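Local atomic coordinates of 2-hydroxyhepta-2,4-diene-1,7-dioate isomerase (Mycobacterium marinum, PDB entry 3QDF), a protein that binds zinc and is probably an isomerase of the fumarylacetoacetate hydrolase family, acting in homoprotocatechuate breakdown. Residues A113-V118 with A155-K160; V118-E123 with G241-G246; N151-R156 with F174-P179; T194-A199 with D247-T252. All blocks are in the same frame, centred on the assembly; numbering follows the deposited sequence.

Interaction 1: A113-V118 with A155-K160; sequences ANASPV and ARDQQK. With EDO (1,2-ethanediol), chain D.
D157 turns its carboxylate back against the backbone of S116. Its CG lies between its own backbone N and carbonyl carbon (chi1 54°), and this brings OD2 to the S116 backbone N. S116 N points almost straight at OD2, yet the bond is long and weak, 3.3 Å from S116 N to D157 OD2. The S116 carbonyl also sits close to this carboxylate, 3.2 Å from S116 O to D157 OD2. Both are acceptors, so this pair gives no bond.

N114 and Q158 cross at about a right angle, with their amide planes 81° apart. They meet through water. Water 1 donates to N114 OD1 at 2.9 Å and accepts from Q158 NE2. Water 2 accepts from Q158 NE2 and lies 2.8 Å from D157 OD2. At the other end of the Q158 amide, OE1 is hydrogen-bonded to H171 NE2.

Next to these polar groups, A115 CB lies 4.2 Å from A155 CB. The P117 ring crosses the R156 side chain, CG of P117 against CB of R156. R156 N donates to P117 O at 3.0 Å. The R156 chain bends at chi2 (-56°) and leaves the contact. Its guanidinium then takes Q159 OE1 in its plane at NH1 and forms a salt bridge to E121 through NH2.

A cis peptide bond precedes P117. V118 and A155 form an antiparallel non-hydrogen-bonded pair, and A155 is the N-cap of helix 156-162. The contact thus marks a strand-to-helix junction beside the zinc site, where R156 holds the metal ligand E121.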
loop_
_atom_site.group_PDB
_atom_site.type_symbol
_atom_site.label_atom_id
_atom_site.label_comp_id
_atom_site.label_asym_id
_atom_site.label_seq_id
_atom_site.Cartn_x
_atom_site.Cartn_y
_atom_site.Cartn_z
ATOM N N ALA A 113 5.324 -3.487 22.735
ATOM C CA ALA A 113 6.419 -3.970 23.580
ATOM C C ALA A 113 6.405 -5.497 23.612
ATOM O O ALA A 113 7.451 -6.113 23.486
ATOM C CB ALA A 113 6.355 -3.373 24.999
ATOM N N ASN A 114 5.216 -6.096 23.702
ATOM C CA ASN A 114 5.090 -7.559 23.861
ATOM C C ASN A 114 5.130 -8.457 22.605
ATOM O O ASN A 114 5.095 -9.675 22.745
ATOM C CB ASN A 114 3.873 -7.930 24.763
ATOM C CG ASN A 114 2.498 -7.892 24.032
ATOM O OD1 ASN A 114 2.364 -7.515 22.854
ATOM N ND2 ASN A 114 1.458 -8.288 24.770
ATOM N N ALA A 115 5.215 -7.878 21.403
ATOM C CA ALA A 115 5.105 -8.671 20.171
ATOM C C ALA A 115 6.435 -9.068 19.500
ATOM O O ALA A 115 7.245 -8.216 19.137
ATOM C CB ALA A 115 4.193 -7.964 19.168
ATOM N N SER A 116 6.629 -10.365 19.303
ATOM C CA SER A 116 7.833 -10.876 18.645
ATOM C C SER A 116 7.586 -12.300 18.156
ATOM O O SER A 116 6.967 -13.086 18.864
ATOM C CB SER A 116 9.017 -10.874 19.618
ATOM O OG SER A 116 10.204 -11.289 18.964
ATOM N N PRO A 117 8.025 -12.625 16.928
ATOM C CA PRO A 117 8.578 -11.708 15.929
ATOM C C PRO A 117 7.495 -10.920 15.154
ATOM O O PRO A 117 6.475 -11.489 14.763
ATOM C CB PRO A 117 9.302 -12.652 14.966
ATOM C CG PRO A 117 8.506 -13.942 15.031
ATOM C CD PRO A 117 7.993 -14.026 16.454
ATOM N N VAL A 118 7.728 -9.626 14.946
ATOM C CA VAL A 118 6.905 -8.835 14.028
ATOM C C VAL A 118 7.573 -8.795 12.645
ATOM O O VAL A 118 8.742 -8.425 12.529
ATOM C CB VAL A 118 6.646 -7.386 14.545
ATOM C CG1 VAL A 118 5.752 -6.618 13.560
ATOM C CG2 VAL A 118 6.002 -7.411 15.925
ATOM N N ALA A 155 2.294 -9.390 13.440
ATOM C CA ALA A 155 2.792 -10.020 14.663
ATOM C C ALA A 155 2.574 -11.542 14.580
ATOM O O ALA A 155 1.458 -12.038 14.820
ATOM C CB ALA A 155 2.086 -9.437 15.872
ATOM N N ARG A 156 3.636 -12.277 14.247
ATOM C CA ARG A 156 3.555 -13.737 14.025
ATOM C C ARG A 156 3.148 -14.567 15.248
ATOM O O ARG A 156 2.425 -15.562 15.112
ATOM C CB ARG A 156 4.876 -14.290 13.468
ATOM C CG ARG A 156 5.328 -13.739 12.103
ATOM C CD ARG A 156 4.292 -13.912 10.990
ATOM N NE ARG A 156 4.850 -13.606 9.667
ATOM C CZ ARG A 156 4.138 -13.255 8.591
ATOM N NH1 ARG A 156 2.808 -13.135 8.643
ATOM N NH2 ARG A 156 4.769 -13.009 7.446
ATOM N N ASP A 157 3.622 -14.178 16.432
ATOM C CA ASP A 157 3.232 -14.870 17.684
ATOM C C ASP A 157 1.700 -14.820 17.897
ATOM O O ASP A 157 1.064 -15.823 18.261
ATOM C CB ASP A 157 3.991 -14.302 18.905
ATOM C CG ASP A 157 3.848 -12.768 19.053
ATOM O OD1 ASP A 157 3.480 -12.059 18.072
ATOM O OD2 ASP A 157 4.129 -12.257 20.163
ATOM N N GLN A 158 1.132 -13.648 17.625
ATOM C CA GLN A 158 -0.298 -13.399 17.769
ATOM C C GLN A 158 -1.136 -14.104 16.715
ATOM O O GLN A 158 -2.262 -14.509 17.002
ATOM C CB GLN A 158 -0.563 -11.900 17.755
ATOM C CG GLN A 158 0.154 -11.199 18.907
ATOM C CD GLN A 158 -0.088 -9.706 18.939
ATOM O OE1 GLN A 158 -0.819 -9.157 18.096
ATOM N NE2 GLN A 158 0.521 -9.034 19.918
ATOM N N GLN A 159 -0.583 -14.271 15.516
ATOM C CA GLN A 159 -1.224 -15.056 14.453
ATOM C C GLN A 159 -1.417 -16.498 14.880
ATOM O O GLN A 159 -2.508 -17.059 14.764
ATOM C CB GLN A 159 -0.375 -15.051 13.175
ATOM C CG GLN A 159 -0.888 -14.136 12.121
ATOM C CD GLN A 159 -0.124 -14.260 10.829
ATOM O OE1 GLN A 159 0.933 -13.659 10.662
ATOM N NE2 GLN A 159 -0.667 -15.019 9.897
ATOM N N LYS A 160 -0.338 -17.088 15.377
ATOM C CA LYS A 160 -0.330 -18.478 15.783
ATOM C C LYS A 160 -1.236 -18.630 17.005
ATOM O O LYS A 160 -2.029 -19.572 17.101
ATOM C CB LYS A 160 1.121 -18.889 16.087
ATOM C CG LYS A 160 1.316 -20.251 16.722
ATOM C CD LYS A 160 2.787 -20.415 17.107
ATOM C CE LYS A 160 2.927 -21.018 18.482
ATOM N NZ LYS A 160 3.132 -22.502 18.462
HETATM C C1 EDO D . -0.628 -12.628 4.606
HETATM O O1 EDO D . -0.088 -12.108 3.371
HETATM C C2 EDO D . 0.077 -13.898 5.099
HETATM O O2 EDO D . 0.281 -13.834 6.529
HETATM O O HOH W 1 0.072 -6.361 21.434
HETATM O O HOH W 2 2.202 -10.647 21.410
#

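Interaction 2: V118-E123 with G241-G246; sequences VHFEGE and GPIEDG. With ZN (zinc ion), chain B; EDO (1,2-ethanediol), chain D.
With chi1 at 63°, F120 tucks CG back over its own main chain, and this lays the ring over G241. H119 has CG beside its backbone N instead (chi1 -76°), and its imidazole meets the same glycine. G241 therefore touches two rings. G241 CA stands 3.9 Å from the centroid of the H119 ring, almost exactly on the ring normal, in a CH-pi contact. G241 N lies over a face of the F120 ring, 3.4 Å from F120 CZ. It is the bare glycine backbone, without a side chain, that lies against both rings.

I243 CG2 reaches the edge of the F120 ring, 3.7 Å from F120 CD2, and I243 CG1 packs on V118 CG1.

The backbones form a short antiparallel pairing, with H119 opposite P242 as a non-hydrogen-bonded pair. I243 N donates to V118 O at 2.8 Å, and F120 N donates to G241 O. Strand 118-128 belongs to the C-terminal domain of the fumarylacetoacetate hydrolase family, and it carries two ligands of the zinc site. E121 OE2 binds zinc at 2.3 Å and E123 OE2 at 2.0 Å. D152, an ethanediol oxygen and water 4 complete the site. The other ethanediol oxygen, O2, makes a weak hydrogen bond to E121 OE1 at 3.3 Å.

Water 3 joins the segments at the other end. It accepts from V118 N and donates to I243 O, at 2.8 Å from each, with a weak bond to E244 OE2.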
loop_
_atom_site.group_PDB
_atom_site.type_symbol
_atom_site.label_atom_id
_atom_site.label_comp_id
_atom_site.label_asym_id
_atom_site.label_seq_id
_atom_site.Cartn_x
_atom_site.Cartn_y
_atom_site.Cartn_z
ATOM N N VAL A 118 7.728 -9.626 14.946
ATOM C CA VAL A 118 6.905 -8.835 14.028
ATOM C C VAL A 118 7.573 -8.795 12.645
ATOM O O VAL A 118 8.742 -8.425 12.529
ATOM C CB VAL A 118 6.646 -7.386 14.545
ATOM C CG1 VAL A 118 5.752 -6.618 13.560
ATOM C CG2 VAL A 118 6.002 -7.411 15.925
ATOM N N HIS A 119 6.819 -9.172 11.615
ATOM C CA HIS A 119 7.318 -9.237 10.243
ATOM C C HIS A 119 6.816 -8.095 9.382
ATOM O O HIS A 119 5.670 -7.650 9.530
ATOM C CB HIS A 119 6.889 -10.554 9.574
ATOM C CG HIS A 119 7.680 -11.744 10.018
ATOM N ND1 HIS A 119 7.701 -12.926 9.310
ATOM C CD2 HIS A 119 8.492 -11.932 11.089
ATOM C CE1 HIS A 119 8.483 -13.798 9.932
ATOM N NE2 HIS A 119 8.976 -13.219 11.014
ATOM N N PHE A 120 7.676 -7.653 8.466
ATOM C CA PHE A 120 7.266 -6.844 7.325
ATOM C C PHE A 120 6.679 -7.801 6.275
ATOM O O PHE A 120 6.951 -9.007 6.296
ATOM C CB PHE A 120 8.463 -6.091 6.733
ATOM C CG PHE A 120 9.530 -7.008 6.176
ATOM C CD1 PHE A 120 9.394 -7.571 4.911
ATOM C CD2 PHE A 120 10.635 -7.371 6.955
ATOM C CE1 PHE A 120 10.353 -8.443 4.416
ATOM C CE2 PHE A 120 11.597 -8.249 6.463
ATOM C CZ PHE A 120 11.452 -8.783 5.192
ATOM N N GLU A 121 5.863 -7.273 5.375
ATOM C CA GLU A 121 5.451 -8.005 4.183
ATOM C C GLU A 121 5.223 -6.973 3.096
ATOM O O GLU A 121 4.228 -6.263 3.132
ATOM C CB GLU A 121 4.140 -8.784 4.399
ATOM C CG GLU A 121 4.181 -9.936 5.422
ATOM C CD GLU A 121 2.906 -10.780 5.408
ATOM O OE1 GLU A 121 2.884 -11.908 5.968
ATOM O OE2 GLU A 121 1.920 -10.329 4.812
ATOM N N GLY A 122 6.132 -6.918 2.120
ATOM C CA GLY A 122 5.991 -6.006 0.978
ATOM C C GLY A 122 4.952 -6.533 0.022
ATOM O O GLY A 122 4.990 -7.710 -0.335
ATOM N N GLU A 123 4.017 -5.665 -0.392
ATOM C CA GLU A 123 2.907 -6.080 -1.251
ATOM C C GLU A 123 2.488 -5.007 -2.241
ATOM O O GLU A 123 2.436 -3.799 -1.911
ATOM C CB GLU A 123 1.678 -6.468 -0.408
ATOM C CG GLU A 123 2.024 -7.363 0.768
ATOM C CD GLU A 123 0.873 -8.164 1.337
ATOM O OE1 GLU A 123 -0.303 -8.061 0.873
ATOM O OE2 GLU A 123 1.169 -8.908 2.295
ATOM N N GLY A 241 10.387 -11.440 7.011
ATOM C CA GLY A 241 11.277 -11.499 8.166
ATOM C C GLY A 241 11.027 -10.426 9.224
ATOM O O GLY A 241 10.190 -9.540 9.030
ATOM N N PRO A 242 11.756 -10.506 10.350
ATOM C CA PRO A 242 11.485 -9.668 11.518
ATOM C C PRO A 242 11.949 -8.228 11.352
ATOM O O PRO A 242 12.916 -7.951 10.624
ATOM C CB PRO A 242 12.275 -10.360 12.644
ATOM C CG PRO A 242 13.420 -11.027 11.936
ATOM C CD PRO A 242 12.862 -11.460 10.590
ATOM N N ILE A 243 11.241 -7.320 12.013
ATOM C CA ILE A 243 11.685 -5.941 12.141
ATOM C C ILE A 243 11.796 -5.618 13.632
ATOM O O ILE A 243 11.072 -6.187 14.454
ATOM C CB ILE A 243 10.761 -4.942 11.387
ATOM C CG1 ILE A 243 9.286 -5.154 11.760
ATOM C CG2 ILE A 243 10.974 -5.044 9.865
ATOM C CD1 ILE A 243 8.317 -4.106 11.143
ATOM N N GLU A 244 12.734 -4.734 13.973
ATOM C CA GLU A 244 13.025 -4.408 15.360
ATOM C C GLU A 244 13.228 -2.919 15.469
ATOM O O GLU A 244 13.367 -2.242 14.462
ATOM C CB GLU A 244 14.292 -5.133 15.848
ATOM C CG GLU A 244 14.223 -6.661 15.795
ATOM C CD GLU A 244 13.280 -7.265 16.832
ATOM O OE1 GLU A 244 12.812 -6.553 17.749
ATOM O OE2 GLU A 244 13.008 -8.476 16.741
ATOM N N ASP A 245 13.255 -2.420 16.699
ATOM C CA ASP A 245 13.584 -1.035 16.985
ATOM C C ASP A 245 14.859 -0.607 16.259
ATOM O O ASP A 245 15.885 -1.292 16.327
ATOM C CB ASP A 245 13.793 -0.858 18.497
ATOM C CG ASP A 245 14.021 0.586 18.876
ATOM O OD1 ASP A 245 13.048 1.377 18.868
ATOM O OD2 ASP A 245 15.176 0.932 19.173
ATOM N N GLY A 246 14.795 0.532 15.575
ATOM C CA GLY A 246 15.960 1.053 14.864
ATOM C C GLY A 246 16.033 0.692 13.388
ATOM O O GLY A 246 16.807 1.289 12.664
HETATM ZN ZN ZN B . 0.045 -9.995 3.567
HETATM C C1 EDO D . -0.628 -12.628 4.606
HETATM O O1 EDO D . -0.088 -12.108 3.371
HETATM C C2 EDO D . 0.077 -13.898 5.099
HETATM O O2 EDO D . 0.281 -13.834 6.529
HETATM O O HOH W 3 10.001 -8.334 15.877
HETATM O O HOH W 4 -1.817 -9.517 2.352
#

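Interaction 3: N151-R156 with F174-P179; sequences NDVSAR and FCPVGP. With ZN (zinc ion), chain B; EDO (1,2-ethanediol), chain D.
N151 and V153 donate their backbone N-H groups across to P176 O and F174 O, with N151 N to P176 O and V153 N to F174 O each at 3.0 Å. This is an antiparallel pairing of strands 144-155 and 175-182, interrupted by an inverse gamma turn centred on D152. The pairing lies in the domain of the fumarylacetoacetate hydrolase family. N151 O lies 3.2 Å from F174 O; both are acceptors and do not bond.

The side chains divide at the turn. CB of V153 is directed toward 174-179 and CB of D152 away from it. V153 CG1, anti to the backbone N (chi1 -175°), sits over the centre of the F174 ring, 3.6 Å from its centroid and 8° off the normal. This is a CH-pi contact. V153 CG2 turns to the P176 ring, 3.9 Å from P176 CD. P176 also packs on N151, with P176 CG against N151 CB. A155 CB lies 4.3 Å from F174 CE2. All of these residues are buried.

The N151 amide reaches the next strand, where OD1 accepts from E121 N and thus ties the backbone of one zinc ligand to the strand bearing another. K97 bridges the two segments from outside, its NZ forming a salt bridge with D152 OD1 and a hydrogen bond to F174 O. K169 NZ donates to D152 OD2.

S154 OG donates back to D152 O at 2.7 Å, approaching from above the carbonyl plane. On the metal side, D152 OD2 stands 2.1 Å from the zinc ion.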
loop_
_atom_site.group_PDB
_atom_site.type_symbol
_atom_site.label_atom_id
_atom_site.label_comp_id
_atom_site.label_asym_id
_atom_site.label_seq_id
_atom_site.Cartn_x
_atom_site.Cartn_y
_atom_site.Cartn_z
ATOM N N ASN A 151 2.736 -2.345 3.151
ATOM C CA ASN A 151 3.526 -3.179 4.049
ATOM C C ASN A 151 2.565 -3.843 5.028
ATOM O O ASN A 151 2.078 -3.195 5.983
ATOM C CB ASN A 151 4.579 -2.342 4.811
ATOM C CG ASN A 151 5.608 -3.205 5.547
ATOM O OD1 ASN A 151 5.392 -4.389 5.771
ATOM N ND2 ASN A 151 6.733 -2.597 5.933
ATOM N N ASP A 152 2.282 -5.128 4.794
ATOM C CA ASP A 152 1.357 -5.873 5.654
ATOM C C ASP A 152 2.044 -6.321 6.957
ATOM O O ASP A 152 2.401 -7.512 7.147
ATOM C CB ASP A 152 0.788 -7.071 4.892
ATOM C CG ASP A 152 -0.245 -7.836 5.700
ATOM O OD1 ASP A 152 -0.755 -7.285 6.703
ATOM O OD2 ASP A 152 -0.557 -8.982 5.328
ATOM N N VAL A 153 2.240 -5.373 7.866
ATOM C CA VAL A 153 2.977 -5.683 9.100
ATOM C C VAL A 153 2.189 -6.681 9.965
ATOM O O VAL A 153 0.970 -6.536 10.142
ATOM C CB VAL A 153 3.375 -4.396 9.848
ATOM C CG1 VAL A 153 4.232 -4.725 11.035
ATOM C CG2 VAL A 153 4.136 -3.465 8.908
ATOM N N SER A 154 2.889 -7.704 10.470
ATOM C CA SER A 154 2.237 -8.870 11.062
ATOM C C SER A 154 2.987 -9.384 12.299
ATOM O O SER A 154 4.173 -9.772 12.210
ATOM C CB SER A 154 2.155 -10.007 10.036
ATOM O OG SER A 154 1.673 -9.544 8.773
ATOM N N ALA A 155 2.294 -9.390 13.440
ATOM C CA ALA A 155 2.792 -10.020 14.663
ATOM C C ALA A 155 2.574 -11.542 14.580
ATOM O O ALA A 155 1.458 -12.038 14.820
ATOM C CB ALA A 155 2.086 -9.437 15.872
ATOM N N ARG A 156 3.636 -12.277 14.247
ATOM C CA ARG A 156 3.555 -13.737 14.025
ATOM C C ARG A 156 3.148 -14.567 15.248
ATOM O O ARG A 156 2.425 -15.562 15.112
ATOM C CB ARG A 156 4.876 -14.290 13.468
ATOM C CG ARG A 156 5.328 -13.739 12.103
ATOM C CD ARG A 156 4.292 -13.912 10.990
ATOM N NE ARG A 156 4.850 -13.606 9.667
ATOM C CZ ARG A 156 4.138 -13.255 8.591
ATOM N NH1 ARG A 156 2.808 -13.135 8.643
ATOM N NH2 ARG A 156 4.769 -13.009 7.446
ATOM N N PHE A 174 0.447 -0.710 11.399
ATOM C CA PHE A 174 0.803 -1.956 10.759
ATOM C C PHE A 174 0.373 -2.001 9.308
ATOM O O PHE A 174 0.445 -3.057 8.677
ATOM C CB PHE A 174 0.207 -3.165 11.520
ATOM C CG PHE A 174 1.074 -3.672 12.662
ATOM C CD1 PHE A 174 1.954 -2.819 13.333
ATOM C CD2 PHE A 174 0.990 -5.011 13.065
ATOM C CE1 PHE A 174 2.747 -3.295 14.386
ATOM C CE2 PHE A 174 1.780 -5.498 14.127
ATOM C CZ PHE A 174 2.652 -4.644 14.785
ATOM N N CYS A 175 -0.086 -0.877 8.772
ATOM C CA CYS A 175 -0.390 -0.830 7.336
ATOM C C CYS A 175 0.226 0.426 6.645
ATOM O O CYS A 175 -0.492 1.275 6.148
ATOM C CB CYS A 175 -1.895 -0.971 7.068
ATOM S SG CYS A 175 -2.235 -1.381 5.331
ATOM N N PRO A 176 1.568 0.528 6.622
ATOM C CA PRO A 176 2.152 1.572 5.784
ATOM C C PRO A 176 1.635 1.458 4.349
ATOM O O PRO A 176 1.478 0.331 3.832
ATOM C CB PRO A 176 3.649 1.254 5.811
ATOM C CG PRO A 176 3.865 0.535 7.119
ATOM C CD PRO A 176 2.588 -0.276 7.322
ATOM N N VAL A 177 1.368 2.600 3.714
ATOM C CA VAL A 177 0.893 2.604 2.311
ATOM C C VAL A 177 1.464 3.823 1.642
ATOM O O VAL A 177 1.528 4.890 2.247
ATOM C CB VAL A 177 -0.663 2.722 2.213
ATOM C CG1 VAL A 177 -1.115 2.858 0.754
ATOM C CG2 VAL A 177 -1.352 1.551 2.882
ATOM N N GLY A 178 1.867 3.681 0.389
ATOM C CA GLY A 178 2.386 4.802 -0.387
ATOM C C GLY A 178 3.480 4.307 -1.316
ATOM O O GLY A 178 3.612 3.099 -1.533
ATOM N N PRO A 179 4.292 5.228 -1.865
ATOM C CA PRO A 179 4.307 6.658 -1.624
ATOM C C PRO A 179 3.189 7.431 -2.342
ATOM O O PRO A 179 2.909 8.580 -1.987
ATOM C CB PRO A 179 5.672 7.076 -2.198
ATOM C CG PRO A 179 5.898 6.127 -3.302
ATOM C CD PRO A 179 5.351 4.820 -2.813
HETATM ZN ZN ZN B . 0.045 -9.995 3.567
HETATM C C1 EDO D . -0.628 -12.628 4.606
HETATM O O1 EDO D . -0.088 -12.108 3.371
HETATM C C2 EDO D . 0.077 -13.898 5.099
HETATM O O2 EDO D . 0.281 -13.834 6.529
HETATM O O HOH W 4 -1.817 -9.517 2.352
#

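Interaction 4: T194-A199 with D247-T252; sequences TEVNGA and DTVSIT
N197 reaches across to D247 and T248 with its amide. From CB, CG is set anti to the carbonyl carbon (chi1 -47°), and this swings the amide toward the start of 247-252. N197 CG lies 3.9 Å from D247 OD1. N197 OD1 accepts from T248 N at 3.0 Å, and the N-H points nearly straight at it. Water 5 donates to OD1 as well and accepts from T248 OG1. N197 ND2 donates to D247 OD1 at 3.1 Å. The carboxylate is met from above its plane, while the acceptor lies in the amide plane of N197. The two planes are 60° apart. D247 OD2 is held elsewhere, by E244 N.

The N197 backbone bonds too, N197 N to T248 O at 2.9 Å. N197 and G198 are the central residues of a type I' turn that runs from V196 to A199, the hairpin turn between strands 191-196 and 199-205.

Beyond the turn the pairing is regular. E195 and S250 exchange two backbone bonds, 2.7 Å from E195 N to S250 O. T194, V196, V249 and I251 share one face. There T194 CG2 lies beside V249 CG2 at 3.8 Å.

Strand 248-253 runs antiparallel between 191-196 and 257-265 in a five-stranded mixed sheet. The face with T194, V196 and V249 packs on F120 of strand 118-128, while V249 and I251 meet N151 of strand 144-155.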
loop_
_atom_site.group_PDB
_atom_site.type_symbol
_atom_site.label_atom_id
_atom_site.label_comp_id
_atom_site.label_asym_id
_atom_site.label_seq_id
_atom_site.Cartn_x
_atom_site.Cartn_y
_atom_site.Cartn_z
ATOM N N THR A 194 12.054 -5.796 -1.293
ATOM C CA THR A 194 12.026 -5.286 0.080
ATOM C C THR A 194 13.413 -5.293 0.723
ATOM O O THR A 194 14.150 -6.289 0.662
ATOM C CB THR A 194 11.064 -6.093 0.985
ATOM O OG1 THR A 194 9.764 -6.144 0.381
ATOM C CG2 THR A 194 10.974 -5.451 2.369
ATOM N N GLU A 195 13.755 -4.178 1.357
ATOM C CA GLU A 195 15.018 -4.056 2.066
ATOM C C GLU A 195 14.801 -3.693 3.518
ATOM O O GLU A 195 13.895 -2.935 3.853
ATOM C CB GLU A 195 15.914 -3.004 1.412
ATOM C CG GLU A 195 16.330 -3.373 0.007
ATOM C CD GLU A 195 17.054 -2.246 -0.712
ATOM O OE1 GLU A 195 17.583 -1.324 -0.031
ATOM O OE2 GLU A 195 17.092 -2.298 -1.962
ATOM N N VAL A 196 15.641 -4.251 4.374
ATOM C CA VAL A 196 15.674 -3.885 5.782
ATOM C C VAL A 196 17.113 -3.432 6.032
ATOM O O VAL A 196 18.051 -4.231 5.914
ATOM C CB VAL A 196 15.254 -5.078 6.693
ATOM C CG1 VAL A 196 15.360 -4.709 8.175
ATOM C CG2 VAL A 196 13.825 -5.515 6.358
ATOM N N ASN A 197 17.281 -2.139 6.308
ATOM C CA ASN A 197 18.609 -1.517 6.469
ATOM C C ASN A 197 19.483 -1.738 5.257
ATOM O O ASN A 197 20.647 -2.083 5.387
ATOM C CB ASN A 197 19.315 -2.019 7.743
ATOM C CG ASN A 197 18.403 -1.994 8.945
ATOM O OD1 ASN A 197 17.576 -1.090 9.091
ATOM N ND2 ASN A 197 18.541 -2.983 9.816
ATOM N N GLY A 198 18.892 -1.584 4.076
ATOM C CA GLY A 198 19.635 -1.713 2.819
ATOM C C GLY A 198 19.944 -3.138 2.378
ATOM O O GLY A 198 20.557 -3.336 1.328
ATOM N N ALA A 199 19.528 -4.135 3.153
ATOM C CA ALA A 199 19.776 -5.537 2.785
ATOM C C ALA A 199 18.504 -6.124 2.194
ATOM O O ALA A 199 17.434 -6.017 2.805
ATOM C CB ALA A 199 20.276 -6.367 3.999
ATOM N N ASP A 247 15.233 -0.272 12.938
ATOM C CA ASP A 247 15.284 -0.716 11.531
ATOM C C ASP A 247 14.596 0.294 10.632
ATOM O O ASP A 247 13.764 1.083 11.102
ATOM C CB ASP A 247 14.591 -2.068 11.324
ATOM C CG ASP A 247 15.353 -3.245 11.932
ATOM O OD1 ASP A 247 16.582 -3.148 12.167
ATOM O OD2 ASP A 247 14.709 -4.294 12.152
ATOM N N THR A 248 14.956 0.261 9.348
ATOM C CA THR A 248 14.203 0.912 8.297
ATOM C C THR A 248 13.858 -0.115 7.235
ATOM O O THR A 248 14.720 -0.859 6.780
ATOM C CB THR A 248 15.000 2.046 7.636
ATOM O OG1 THR A 248 15.390 2.988 8.639
ATOM C CG2 THR A 248 14.163 2.761 6.615
ATOM N N VAL A 249 12.592 -0.133 6.827
ATOM C CA VAL A 249 12.134 -1.060 5.802
ATOM C C VAL A 249 11.662 -0.292 4.578
ATOM O O VAL A 249 10.862 0.648 4.685
ATOM C CB VAL A 249 11.087 -2.087 6.365
ATOM C CG1 VAL A 249 9.994 -1.385 7.109
ATOM C CG2 VAL A 249 10.529 -2.984 5.273
ATOM N N SER A 250 12.210 -0.670 3.424
ATOM C CA SER A 250 11.882 -0.047 2.151
ATOM C C SER A 250 11.404 -1.091 1.186
ATOM O O SER A 250 12.098 -2.082 0.945
ATOM C CB SER A 250 13.120 0.622 1.560
ATOM O OG SER A 250 13.396 1.806 2.268
ATOM N N ILE A 251 10.220 -0.879 0.644
ATOM C CA ILE A 251 9.653 -1.757 -0.370
ATOM C C ILE A 251 9.598 -0.948 -1.663
ATOM O O ILE A 251 9.025 0.164 -1.701
ATOM C CB ILE A 251 8.218 -2.216 0.030
ATOM C CG1 ILE A 251 8.223 -2.871 1.418
ATOM C CG2 ILE A 251 7.598 -3.146 -1.012
ATOM C CD1 ILE A 251 6.903 -2.597 2.238
ATOM N N THR A 252 10.198 -1.497 -2.719
ATOM C CA THR A 252 10.188 -0.857 -4.027
ATOM C C THR A 252 9.415 -1.732 -5.003
ATOM O O THR A 252 9.663 -2.947 -5.100
ATOM C CB THR A 252 11.641 -0.641 -4.560
ATOM O OG1 THR A 252 12.338 0.231 -3.673
ATOM C CG2 THR A 252 11.648 -0.009 -5.983
HETATM O O HOH W 5 17.502 1.647 10.140
HETATM O O HOH W 6 16.256 -0.501 3.743
#

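How the interactions relate
Interaction 3 is fully buried and interaction 2 largely so. Interactions 1 and 4 reach the surface, and there waters and polar side chains join the segments. A water also bridges the segments of interaction 2. Interactions 2 and 3 hold neighbouring strands, 118-128 and 144-155, and supply the three protein ligands of one zinc ion. Interaction 1 shares V118 with interaction 2 and A155 and R156 with interaction 3. Interaction 4 lies in another sheet and does not touch interaction 1. The face with T194, V196, V249 and I251 packs on interaction 2 through F120 and on interaction 3 through N151.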